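Local coordinates for putative branched-chain amino acid transport system substrate-binding protein (Rhodopseudomonas palustris, PDB 4FB4) that binds caffeic acid in the cleft between its two lobes and, as in related periplasmic binding proteins, probably passes such ligands to a membrane transporter, at residues A[72-77]-A[97-102]; A[111-116]-A[338-343]; A[78-83]-A[144-149]; A[60-65]-A[90-95]. One frame throughout, in Å; residues are numbered along the deposited sequence. Where two conformers were deposited one is given.

Interaction 1. Residues A[72-77]-A[97-102]. With DHC (caffeic acid), chain B.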
# COMPACT_ATOMS: atom_id res chain seq x y z
N VAL A 72 -0.18 6.28 18.71
CA VAL A 72 -0.31 5.48 17.48
C VAL A 72 0.88 5.86 16.62
O VAL A 72 1.28 7.03 16.61
CB VAL A 72 -1.60 5.80 16.69
CG1 VAL A 72 -1.66 5.05 15.35
CG2 VAL A 72 -2.85 5.47 17.49
N ILE A 73 1.47 4.86 15.95
CA ILE A 73 2.53 5.14 14.98
C ILE A 73 2.10 4.61 13.63
O ILE A 73 1.40 3.61 13.54
CB ILE A 73 3.91 4.64 15.42
CG1 ILE A 73 4.00 3.11 15.51
CG2 ILE A 73 4.29 5.28 16.75
CD1 ILE A 73 5.33 2.64 16.06
N MSE A 74 2.48 5.30 12.59
CA MSE A 74 2.13 4.89 11.24
C MSE A 74 3.37 4.90 10.34
O MSE A 74 4.28 5.70 10.49
CB MSE A 74 1.10 5.85 10.57
CG MSE A 74 -0.14 6.13 11.36
SE MSE A 74 -1.26 7.47 10.43
CE MSE A 74 -0.79 7.25 8.66
N GLY A 75 3.38 4.00 9.37
CA GLY A 75 4.39 3.99 8.33
C GLY A 75 4.80 2.56 8.01
O GLY A 75 4.23 1.58 8.60
N SER A 76 5.72 2.39 7.08
CA SER A 76 6.39 3.43 6.31
C SER A 76 5.82 3.31 4.93
O SER A 76 4.74 2.74 4.76
CB SER A 76 7.89 3.22 6.37
OG SER A 76 8.64 4.12 5.57
N SER A 77 6.53 3.81 3.93
CA SER A 77 6.05 3.85 2.51
C SER A 77 6.29 2.59 1.67
O SER A 77 5.58 2.34 0.73
CB SER A 77 6.75 5.00 1.81
OG SER A 77 6.32 6.19 2.43
N ILE A 97 -0.24 1.40 12.39
CA ILE A 97 -0.94 1.30 11.13
C ILE A 97 0.09 1.36 10.02
O ILE A 97 0.76 2.37 9.82
CB ILE A 97 -2.00 2.42 10.95
CG1 ILE A 97 -3.03 2.42 12.10
CG2 ILE A 97 -2.66 2.24 9.60
CD1 ILE A 97 -4.02 3.60 12.08
N ALA A 98 0.31 0.24 9.33
CA ALA A 98 1.29 0.13 8.26
C ALA A 98 0.75 0.79 6.99
O ALA A 98 -0.39 0.61 6.68
CB ALA A 98 1.59 -1.37 8.01
N LEU A 99 1.58 1.58 6.28
CA LEU A 99 1.24 2.20 5.03
C LEU A 99 1.84 1.50 3.81
O LEU A 99 1.78 2.04 2.68
CB LEU A 99 1.60 3.71 5.06
CG LEU A 99 0.97 4.55 6.19
CD1 LEU A 99 1.38 6.03 6.16
CD2 LEU A 99 -0.53 4.40 6.19
N ALA A 100 2.45 0.33 4.02
CA ALA A 100 2.94 -0.55 2.95
C ALA A 100 2.55 -1.98 3.35
O ALA A 100 2.31 -2.27 4.54
CB ALA A 100 4.46 -0.42 2.78
N PRO A 101 2.42 -2.88 2.37
CA PRO A 101 2.10 -4.23 2.74
C PRO A 101 3.30 -4.80 3.53
O PRO A 101 4.46 -4.37 3.38
CB PRO A 101 1.91 -4.96 1.39
CG PRO A 101 1.82 -3.92 0.36
CD PRO A 101 2.53 -2.71 0.89
N LEU A 102 3.02 -5.70 4.43
CA LEU A 102 4.10 -6.38 5.08
C LEU A 102 3.63 -7.73 5.49
O LEU A 102 2.43 -7.92 5.65
CB LEU A 102 4.58 -5.63 6.29
CG LEU A 102 3.76 -5.75 7.57
CD1 LEU A 102 4.76 -5.43 8.66
CD2 LEU A 102 2.58 -4.80 7.46
C1 DHC B . 7.21 -1.92 -1.56
O1 DHC B . 7.81 -2.46 -0.63
C2 DHC B . 5.74 -1.97 -1.72
C3 DHC B . 5.13 -0.81 -1.81
C1' DHC B . 3.61 -0.66 -1.84
C2' DHC B . 3.06 0.47 -1.26
C3' DHC B . 1.70 0.65 -1.22
C4' DHC B . 0.77 -0.33 -1.78
C5' DHC B . 1.33 -1.48 -2.34
C6' DHC B . 2.74 -1.62 -2.34
O4' DHC B . -0.57 -0.08 -1.72
O3' DHC B . 1.23 1.81 -0.67
O2 DHC B . 7.82 -1.19 -2.38

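Interaction 2. Residues A[111-116]-A[338-343]. With DHC (caffeic acid), chain B.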
# COMPACT_ATOMS: atom_id res chain seq x y z
N TRP A 111 0.20 -5.75 17.53
CA TRP A 111 0.14 -4.30 17.54
C TRP A 111 0.08 -3.69 16.18
O TRP A 111 -0.17 -2.48 16.10
CB TRP A 111 1.30 -3.73 18.35
CG TRP A 111 1.16 -4.07 19.82
CD1 TRP A 111 1.78 -5.10 20.52
CD2 TRP A 111 0.31 -3.40 20.78
NE1 TRP A 111 1.39 -5.09 21.83
CE2 TRP A 111 0.48 -4.09 22.04
CE3 TRP A 111 -0.53 -2.27 20.73
CZ2 TRP A 111 -0.21 -3.70 23.17
CZ3 TRP A 111 -1.20 -1.90 21.87
CH2 TRP A 111 -1.04 -2.58 23.05
N SER A 112 0.19 -4.48 15.09
CA SER A 112 0.22 -3.94 13.72
C SER A 112 -1.06 -4.29 12.90
O SER A 112 -1.53 -5.40 12.94
CB SER A 112 1.47 -4.38 12.93
OG SER A 112 2.66 -3.83 13.43
N VAL A 113 -1.62 -3.30 12.21
CA VAL A 113 -2.60 -3.57 11.15
C VAL A 113 -2.03 -2.93 9.92
O VAL A 113 -1.10 -2.12 10.01
CB VAL A 113 -4.00 -3.01 11.46
CG1 VAL A 113 -4.60 -3.71 12.70
CG2 VAL A 113 -3.95 -1.51 11.62
N ALA A 114 -2.58 -3.25 8.76
CA ALA A 114 -2.09 -2.67 7.50
C ALA A 114 -3.21 -2.10 6.66
O ALA A 114 -4.29 -2.66 6.59
CB ALA A 114 -1.28 -3.69 6.72
N MSE A 115 -2.96 -0.94 6.07
CA MSE A 115 -3.92 -0.30 5.21
C MSE A 115 -3.90 -0.77 3.76
O MSE A 115 -4.98 -0.87 3.16
CB MSE A 115 -3.76 1.25 5.20
CG MSE A 115 -3.89 1.92 6.53
SE MSE A 115 -5.59 1.55 7.42
CE MSE A 115 -6.43 2.59 6.27
N PRO A 116 -2.70 -0.98 3.15
CA PRO A 116 -2.72 -1.43 1.73
C PRO A 116 -3.34 -2.80 1.59
O PRO A 116 -3.32 -3.59 2.53
CB PRO A 116 -1.22 -1.52 1.35
CG PRO A 116 -0.56 -0.50 2.24
CD PRO A 116 -1.34 -0.61 3.57
N THR A 338 -6.61 -12.23 14.00
CA THR A 338 -5.79 -12.88 13.00
C THR A 338 -5.74 -12.23 11.63
O THR A 338 -4.77 -12.43 10.94
CB THR A 338 -6.23 -14.31 12.83
OG1 THR A 338 -7.59 -14.31 12.39
CG2 THR A 338 -6.11 -15.02 14.16
N ASP A 339 -6.76 -11.46 11.23
CA ASP A 339 -6.75 -10.75 9.95
C ASP A 339 -6.38 -9.28 10.19
O ASP A 339 -7.21 -8.48 10.63
CB ASP A 339 -8.13 -10.79 9.27
CG ASP A 339 -8.12 -10.17 7.91
OD1 ASP A 339 -7.07 -9.61 7.48
OD2 ASP A 339 -9.19 -10.22 7.25
N ARG A 340 -5.14 -8.94 9.90
CA ARG A 340 -4.60 -7.66 10.23
C ARG A 340 -4.69 -6.68 9.08
O ARG A 340 -4.22 -5.57 9.19
CB ARG A 340 -3.18 -7.83 10.70
CG ARG A 340 -3.10 -8.80 11.89
CD ARG A 340 -4.04 -8.49 13.02
NE ARG A 340 -3.68 -7.27 13.72
CZ ARG A 340 -4.37 -6.68 14.70
NH1 ARG A 340 -5.59 -7.08 15.07
NH2 ARG A 340 -3.84 -5.62 15.29
N TYR A 341 -5.33 -7.12 8.00
CA TYR A 341 -5.62 -6.25 6.85
C TYR A 341 -7.10 -5.90 6.78
O TYR A 341 -7.45 -4.78 6.41
CB TYR A 341 -5.23 -6.98 5.56
CG TYR A 341 -3.77 -7.01 5.28
CD1 TYR A 341 -2.94 -8.00 5.82
CD2 TYR A 341 -3.19 -6.05 4.48
CE1 TYR A 341 -1.58 -8.03 5.51
CE2 TYR A 341 -1.85 -6.06 4.18
CZ TYR A 341 -1.03 -7.03 4.70
OH TYR A 341 0.34 -6.97 4.35
N GLY A 342 -7.97 -6.86 7.10
CA GLY A 342 -9.40 -6.61 7.29
C GLY A 342 -10.22 -6.28 6.05
O GLY A 342 -11.36 -5.76 6.16
N LEU A 343 -9.69 -6.63 4.87
CA LEU A 343 -10.32 -6.25 3.59
C LEU A 343 -10.94 -7.41 2.78
O LEU A 343 -10.63 -8.58 3.00
CB LEU A 343 -9.27 -5.51 2.71
CG LEU A 343 -8.89 -4.12 3.24
CD1 LEU A 343 -7.71 -3.57 2.44
CD2 LEU A 343 -10.10 -3.15 3.19
C1 DHC B . 7.21 -1.92 -1.56
O1 DHC B . 7.81 -2.46 -0.63
C2 DHC B . 5.74 -1.97 -1.72
C3 DHC B . 5.13 -0.81 -1.81
C1' DHC B . 3.61 -0.66 -1.84
C2' DHC B . 3.06 0.47 -1.26
C3' DHC B . 1.70 0.65 -1.22
C4' DHC B . 0.77 -0.33 -1.78
C5' DHC B . 1.33 -1.48 -2.34
C6' DHC B . 2.74 -1.62 -2.34
O4' DHC B . -0.57 -0.08 -1.72
O3' DHC B . 1.23 1.81 -0.67
O2 DHC B . 7.82 -1.19 -2.38

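Interaction 3. Residues A[78-83]-A[144-149]. With DHC (caffeic acid), chain B.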
# COMPACT_ATOMS: atom_id res chain seq x y z
N VAL A 78 7.26 1.80 2.06
CA VAL A 78 7.68 0.58 1.33
C VAL A 78 7.92 -0.46 2.39
O VAL A 78 8.00 -0.12 3.57
CB VAL A 78 8.92 0.82 0.43
CG1 VAL A 78 8.55 1.75 -0.70
CG2 VAL A 78 10.14 1.41 1.18
N THR A 79 7.97 -1.72 1.99
CA THR A 79 7.90 -2.82 2.94
C THR A 79 9.09 -2.97 3.92
O THR A 79 8.83 -3.20 5.10
CB THR A 79 7.69 -4.13 2.16
OG1 THR A 79 6.45 -3.98 1.45
CG2 THR A 79 7.60 -5.30 3.13
N PRO A 80 10.35 -2.82 3.48
CA PRO A 80 11.44 -3.09 4.50
C PRO A 80 11.43 -2.18 5.72
O PRO A 80 11.56 -2.70 6.85
CB PRO A 80 12.76 -2.98 3.70
CG PRO A 80 12.31 -3.24 2.26
CD PRO A 80 10.92 -2.68 2.13
N PRO A 81 11.25 -0.84 5.53
CA PRO A 81 11.12 -0.04 6.73
C PRO A 81 9.81 -0.29 7.49
O PRO A 81 9.76 -0.06 8.68
CB PRO A 81 11.21 1.41 6.23
CG PRO A 81 10.91 1.35 4.77
CD PRO A 81 11.38 -0.01 4.33
N THR A 82 8.76 -0.75 6.81
CA THR A 82 7.51 -1.04 7.46
C THR A 82 7.68 -2.21 8.43
O THR A 82 7.10 -2.19 9.54
CB THR A 82 6.37 -1.26 6.45
OG1 THR A 82 6.25 -0.03 5.71
CG2 THR A 82 5.04 -1.54 7.17
N VAL A 83 8.44 -3.20 8.02
CA VAL A 83 8.77 -4.31 8.90
C VAL A 83 9.51 -3.83 10.13
O VAL A 83 9.23 -4.24 11.29
CB VAL A 83 9.59 -5.37 8.15
CG1 VAL A 83 10.22 -6.35 9.12
CG2 VAL A 83 8.73 -6.07 7.05
N SER A 144 14.53 -8.20 -4.98
CA SER A 144 15.22 -9.19 -4.13
C SER A 144 15.02 -8.82 -2.66
O SER A 144 16.00 -8.63 -1.92
CB SER A 144 16.72 -9.22 -4.48
OG SER A 144 17.24 -7.88 -4.62
N ASP A 145 13.78 -8.65 -2.23
CA ASP A 145 13.48 -8.38 -0.81
C ASP A 145 12.09 -8.89 -0.46
O ASP A 145 11.50 -9.61 -1.27
CB ASP A 145 13.66 -6.90 -0.45
CG ASP A 145 12.64 -5.98 -1.13
OD1 ASP A 145 11.53 -6.43 -1.48
OD2 ASP A 145 13.01 -4.81 -1.32
N SER A 146 11.58 -8.53 0.72
CA SER A 146 10.35 -9.11 1.26
C SER A 146 9.12 -8.80 0.38
O SER A 146 8.24 -9.64 0.20
CB SER A 146 10.13 -8.63 2.71
OG SER A 146 10.40 -7.21 2.85
N TYR A 147 9.07 -7.61 -0.22
CA TYR A 147 7.95 -7.30 -1.14
C TYR A 147 7.95 -8.22 -2.38
O TYR A 147 6.89 -8.77 -2.77
CB TYR A 147 7.95 -5.83 -1.54
CG TYR A 147 6.78 -5.43 -2.40
CD1 TYR A 147 5.48 -5.38 -1.86
CD2 TYR A 147 6.94 -5.10 -3.74
CE1 TYR A 147 4.38 -5.04 -2.63
CE2 TYR A 147 5.85 -4.73 -4.51
CZ TYR A 147 4.58 -4.73 -3.99
OH TYR A 147 3.49 -4.36 -4.75
N GLY A 148 9.12 -8.37 -3.01
CA GLY A 148 9.27 -9.25 -4.16
C GLY A 148 9.00 -10.69 -3.80
O GLY A 148 8.41 -11.42 -4.58
N ASP A 149 9.36 -11.09 -2.58
CA ASP A 149 9.00 -12.43 -2.07
C ASP A 149 7.50 -12.66 -1.89
O ASP A 149 6.99 -13.72 -2.28
CB ASP A 149 9.68 -12.71 -0.73
CG ASP A 149 11.18 -12.86 -0.85
OD1 ASP A 149 11.70 -12.95 -1.99
OD2 ASP A 149 11.85 -12.90 0.21
C1 DHC B . 7.21 -1.92 -1.56
O1 DHC B . 7.81 -2.46 -0.63
C2 DHC B . 5.74 -1.97 -1.72
C3 DHC B . 5.13 -0.81 -1.81
C1' DHC B . 3.61 -0.66 -1.84
C2' DHC B . 3.06 0.47 -1.26
C3' DHC B . 1.70 0.65 -1.22
C4' DHC B . 0.77 -0.33 -1.78
C5' DHC B . 1.33 -1.48 -2.34
C6' DHC B . 2.74 -1.62 -2.34
O4' DHC B . -0.57 -0.08 -1.72
O3' DHC B . 1.23 1.81 -0.67
O2 DHC B . 7.82 -1.19 -2.38

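Interaction 4. Residues A[60-65]-A[90-95]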
# COMPACT_ATOMS: atom_id res chain seq x y z
N ASN A 60 13.27 6.38 13.93
CA ASN A 60 12.11 7.29 13.96
C ASN A 60 10.99 6.72 14.83
O ASN A 60 10.47 7.39 15.72
CB ASN A 60 11.53 7.54 12.58
CG ASN A 60 12.45 8.29 11.68
OD1 ASN A 60 13.45 8.86 12.11
ND2 ASN A 60 12.11 8.31 10.41
N ALA A 61 10.63 5.44 14.60
CA ALA A 61 9.61 4.81 15.39
C ALA A 61 9.92 4.83 16.88
O ALA A 61 9.02 5.11 17.69
CB ALA A 61 9.33 3.36 14.93
N ARG A 62 11.16 4.53 17.27
CA ARG A 62 11.51 4.56 18.68
C ARG A 62 11.44 5.99 19.25
O ARG A 62 10.99 6.19 20.37
CB ARG A 62 12.87 3.95 18.93
CG ARG A 62 13.40 4.04 20.35
CD ARG A 62 12.51 3.39 21.40
NE ARG A 62 12.26 2.00 21.10
CZ ARG A 62 11.58 1.15 21.88
NH1 ARG A 62 11.09 1.53 23.07
NH2 ARG A 62 11.40 -0.12 21.46
N ARG A 63 11.90 6.96 18.49
CA ARG A 63 11.75 8.38 18.89
C ARG A 63 10.28 8.74 19.18
O ARG A 63 10.00 9.49 20.13
CB ARG A 63 12.31 9.33 17.81
CG ARG A 63 13.82 9.62 17.89
CD ARG A 63 14.27 10.67 16.84
NE ARG A 63 13.58 11.97 16.98
CZ ARG A 63 13.54 12.95 16.07
NH1 ARG A 63 14.17 12.84 14.91
NH2 ARG A 63 12.86 14.07 16.32
N PHE A 64 9.34 8.24 18.35
CA PHE A 64 7.92 8.51 18.58
C PHE A 64 7.44 7.93 19.89
O PHE A 64 6.66 8.56 20.59
CB PHE A 64 7.03 7.92 17.49
CG PHE A 64 7.24 8.52 16.13
CD1 PHE A 64 7.49 9.84 15.98
CD2 PHE A 64 7.12 7.73 15.00
CE1 PHE A 64 7.64 10.40 14.71
CE2 PHE A 64 7.33 8.26 13.75
CZ PHE A 64 7.58 9.60 13.61
N VAL A 65 7.93 6.74 20.22
CA VAL A 65 7.62 6.13 21.52
C VAL A 65 8.24 6.88 22.66
O VAL A 65 7.55 7.21 23.64
CB VAL A 65 8.14 4.68 21.62
CG1 VAL A 65 8.02 4.16 23.08
CG2 VAL A 65 7.42 3.80 20.61
N ASN A 90 5.64 -3.45 18.15
CA ASN A 90 5.27 -4.62 18.93
C ASN A 90 6.04 -4.73 20.23
O ASN A 90 5.50 -5.20 21.23
CB ASN A 90 5.29 -5.92 18.11
CG ASN A 90 4.04 -6.06 17.25
OD1 ASN A 90 3.09 -6.69 17.69
ND2 ASN A 90 4.04 -5.48 16.03
N GLU A 91 7.26 -4.22 20.26
CA GLU A 91 8.07 -4.30 21.47
C GLU A 91 7.64 -3.20 22.47
O GLU A 91 7.55 -3.43 23.69
CB GLU A 91 9.55 -4.16 21.09
CG GLU A 91 10.52 -4.59 22.20
CD GLU A 91 10.98 -3.49 23.15
OE1 GLU A 91 10.53 -2.32 22.98
OE2 GLU A 91 11.79 -3.82 24.08
N ALA A 92 7.34 -2.04 21.93
CA ALA A 92 6.88 -0.90 22.72
C ALA A 92 5.40 -0.95 23.11
O ALA A 92 4.98 -0.17 23.99
CB ALA A 92 7.21 0.41 21.97
N GLN A 93 4.61 -1.85 22.48
CA GLN A 93 3.16 -1.94 22.70
C GLN A 93 2.44 -0.65 22.33
O GLN A 93 1.67 -0.09 23.10
CB GLN A 93 2.90 -2.35 24.15
CG GLN A 93 3.65 -3.61 24.54
CD GLN A 93 3.28 -4.05 25.95
OE1 GLN A 93 3.78 -3.52 26.95
NE2 GLN A 93 2.40 -5.01 26.03
N VAL A 94 2.67 -0.20 21.09
CA VAL A 94 2.02 0.95 20.55
C VAL A 94 1.31 0.51 19.28
O VAL A 94 1.93 -0.15 18.43
CB VAL A 94 3.07 2.05 20.20
CG1 VAL A 94 2.39 3.34 19.69
CG2 VAL A 94 3.89 2.40 21.44
N PRO A 95 0.06 0.90 19.09
CA PRO A 95 -0.63 0.56 17.85
C PRO A 95 0.09 1.11 16.63
O PRO A 95 0.54 2.27 16.65
CB PRO A 95 -2.01 1.20 18.00
CG PRO A 95 -2.23 1.20 19.45
CD PRO A 95 -0.87 1.47 20.07

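Interaction 1. Residues A[72-77]-A[97-102]
I97 fits its backbone between I73 and G75, and two hydrogen bonds there fix the parallel register of neighbouring strands. I97 N donates to I73 O at 3.0 Å, almost in line with the carbonyl, while I97 O accepts from G75 N at 3.1 Å with the donor tilted 19° from the carbonyl plane. Two CA-H...O contacts supplement them: M74 CA approaches I97 O at 3.2 Å, and A98 CA meets G75 O at 3.3 Å in a nearly straight line, 164° at the hydrogen. G75 O also accepts from H96 NE2.

Strand 72-75, helix 79-92 and strand 96-98 make a beta-alpha-beta unit of the periplasmic binding protein fold, and beyond the strands both segments run on to the ligand. O3' of caffeic acid donates a weak bond to L99 O at 3.4 Å, and the P101 ring packs against the catechol ring.

Apolar contacts lie on the sheet face that carries M74 and I97. The selenomethionine M74 runs alongside I97, CG to CB 4.2 Å; a bend at chi3 (26°) then swings CE onto L99, 3.5 Å from CD1. A290 and F291 of helix 282-302 pack on M74. At the loop end A100 CB rests 3.6 Å from S77 O, whereas S77 OG is engaged by E27 and the T15 backbone.

Interaction 2. Residues A[111-116]-A[338-343]
R340 reaches along the edge of strand 112-114 and curls its side chain round one carbonyl, S112 O. R340 CB starts 3.7 Å from S112 O. Two bends, chi2 -51° and chi3 of the same sign, curl the chain and keep CG and CD near S112 O while NE comes round to donate to it at 3.0 Å. The oxygen lies near the guanidinium plane, and NE reaches it from a direction tilted 27° from the carbonyl plane. At the tip NH2 adds a weak bond to S112 O, and V113 CG1 sits over one guanidinium face, 3.3 Å from NH2. The remaining nitrogen, NH1, turns to T336 O, so the group is gripped from two parts of the chain.

The backbone of R340 contributes as well: its O accepts from A114 N at 2.9 Å. Next along, Y341 offers a ring face to A114 CB, a CH-pi contact 3.9 Å from the ring centroid, while P116 O lies at the ring edge, 3.1 Å from CD2. Y341 OH bonds to L102 O, which fixes the far end of the ring. D339 OD1 shapes the turn behind it, accepting from Y341 N and, at 2.9 Å, from G342 N, both from the same face of its carboxylate.

P116 continues to the ligand, its CB near O4' of caffeic acid. D339 to Y341 form an Asx turn, extended to G342 as an Asx motif, in the loop between strands 332-333 and 349-354, which docks on the outermost strand of the first sheet of a two-lobed periplasmic binding protein.

Interaction 3. Residues A[78-83]-A[144-149]
T79 comes at Y147 roughly perpendicular to it where the first turns of two helices meet across the ligand. Between the segments themselves the touching is by van der Waals contact: T79 CG2 abuts S146 OG at 3.4 Å, T79 OG1 lies 3.7 Å from Y147 CD1, and P80 CG lies 4.0 Å from D145 OD2.

Hydrogen bonds are instead directed at caffeic acid and at the helix ends. T79 N donates to carboxylate atom O1 at 2.7 Å, close to straight at 165°. T79 OG1 stands 2.9 Å from the same O1 and is hydrogen-bonded to P101 O. Since V78 is the N-cap of helix 79-92, this carboxylate lies at a helix start, whose dipole would be expected to favour its negative charge. D145 caps the other helix through OD1, with weak bonds to Y147 N and G148 N, and its OD2 forms a salt bridge with R174, itself a ligand-binding residue.

A chi1 of -176°, which sets CG opposite the backbone N, carries the Y147 ring over the propenoate, and C2 of caffeic acid sits above the ring centre, 3.4 Å from CD1. Y147 OH is held by T222. One helix N-terminus binding the carboxylate and an aromatic side chain from the opposing lobe covering the propenoate mark the interlobe cleft of periplasmic binding proteins.

Interaction 4. Residues A[60-65]-A[90-95]
R62 and E91 form a salt bridge between helices 54-66 and 79-92, the crossover helices that precede and follow strand 72-75 in the chain of this periplasmic binding protein fold. R62 NH2 donates to E91 OE1 at 2.8 Å, 159° at the hydrogen. The oxygen lies in the guanidinium plane, at its edge, yet the nitrogen meets it from above the carboxylate plane, and the two flat groups are turned 70° against each other. This is therefore a single-bond bridge and not a flat two-bond pairing. R62 gets there by extending first, CG anti to its N (chi1 174°), and then bending twice, at chi2 and chi3, so that its tip swings across the gap between the helices. E91 is solvent-exposed, which probably softens the electrostatic gain.

Beneath the bridge the contact turns apolar. A92 CB is the meeting point: R62 NH1 passes it at 4.2 Å, and V65 straddles it with both methyls, CG2 at 3.7 Å and CG1 at 4.0 Å. Helix 79-92 ends here, Q93 leaving it with positive phi, and the chain turns toward strand 96-98. Inward from this turn V94 carries the packing to the sheet, where I73 touches both F64 and V94. V65 and V94 run past one another in opposite senses, bringing V65 CG2 within 3.9 Å of V94 CG2.

How the interactions relate
From the N terminus, interaction 4 opens first, on helix 54-66, and closes at 90-95. Interaction 1 starts inside that loop at strand 72-75 and closes just after it, so the two cross; P95 O bonding to I73 N joins them directly. Interaction 3 opens at 78-83, within both loops, and closes only at 144-149, crossing each. Interaction 2 begins within the loop of interaction 3, in series with interactions 1 and 4, and closes at 338-343, the longest span, so it crosses interaction 3. Interactions 1, 2 and 4 tie the crossover helices, sheet and edge loop of one lobe, while interaction 3 bridges to the second lobe; 1, 2 and 3 converge on caffeic acid.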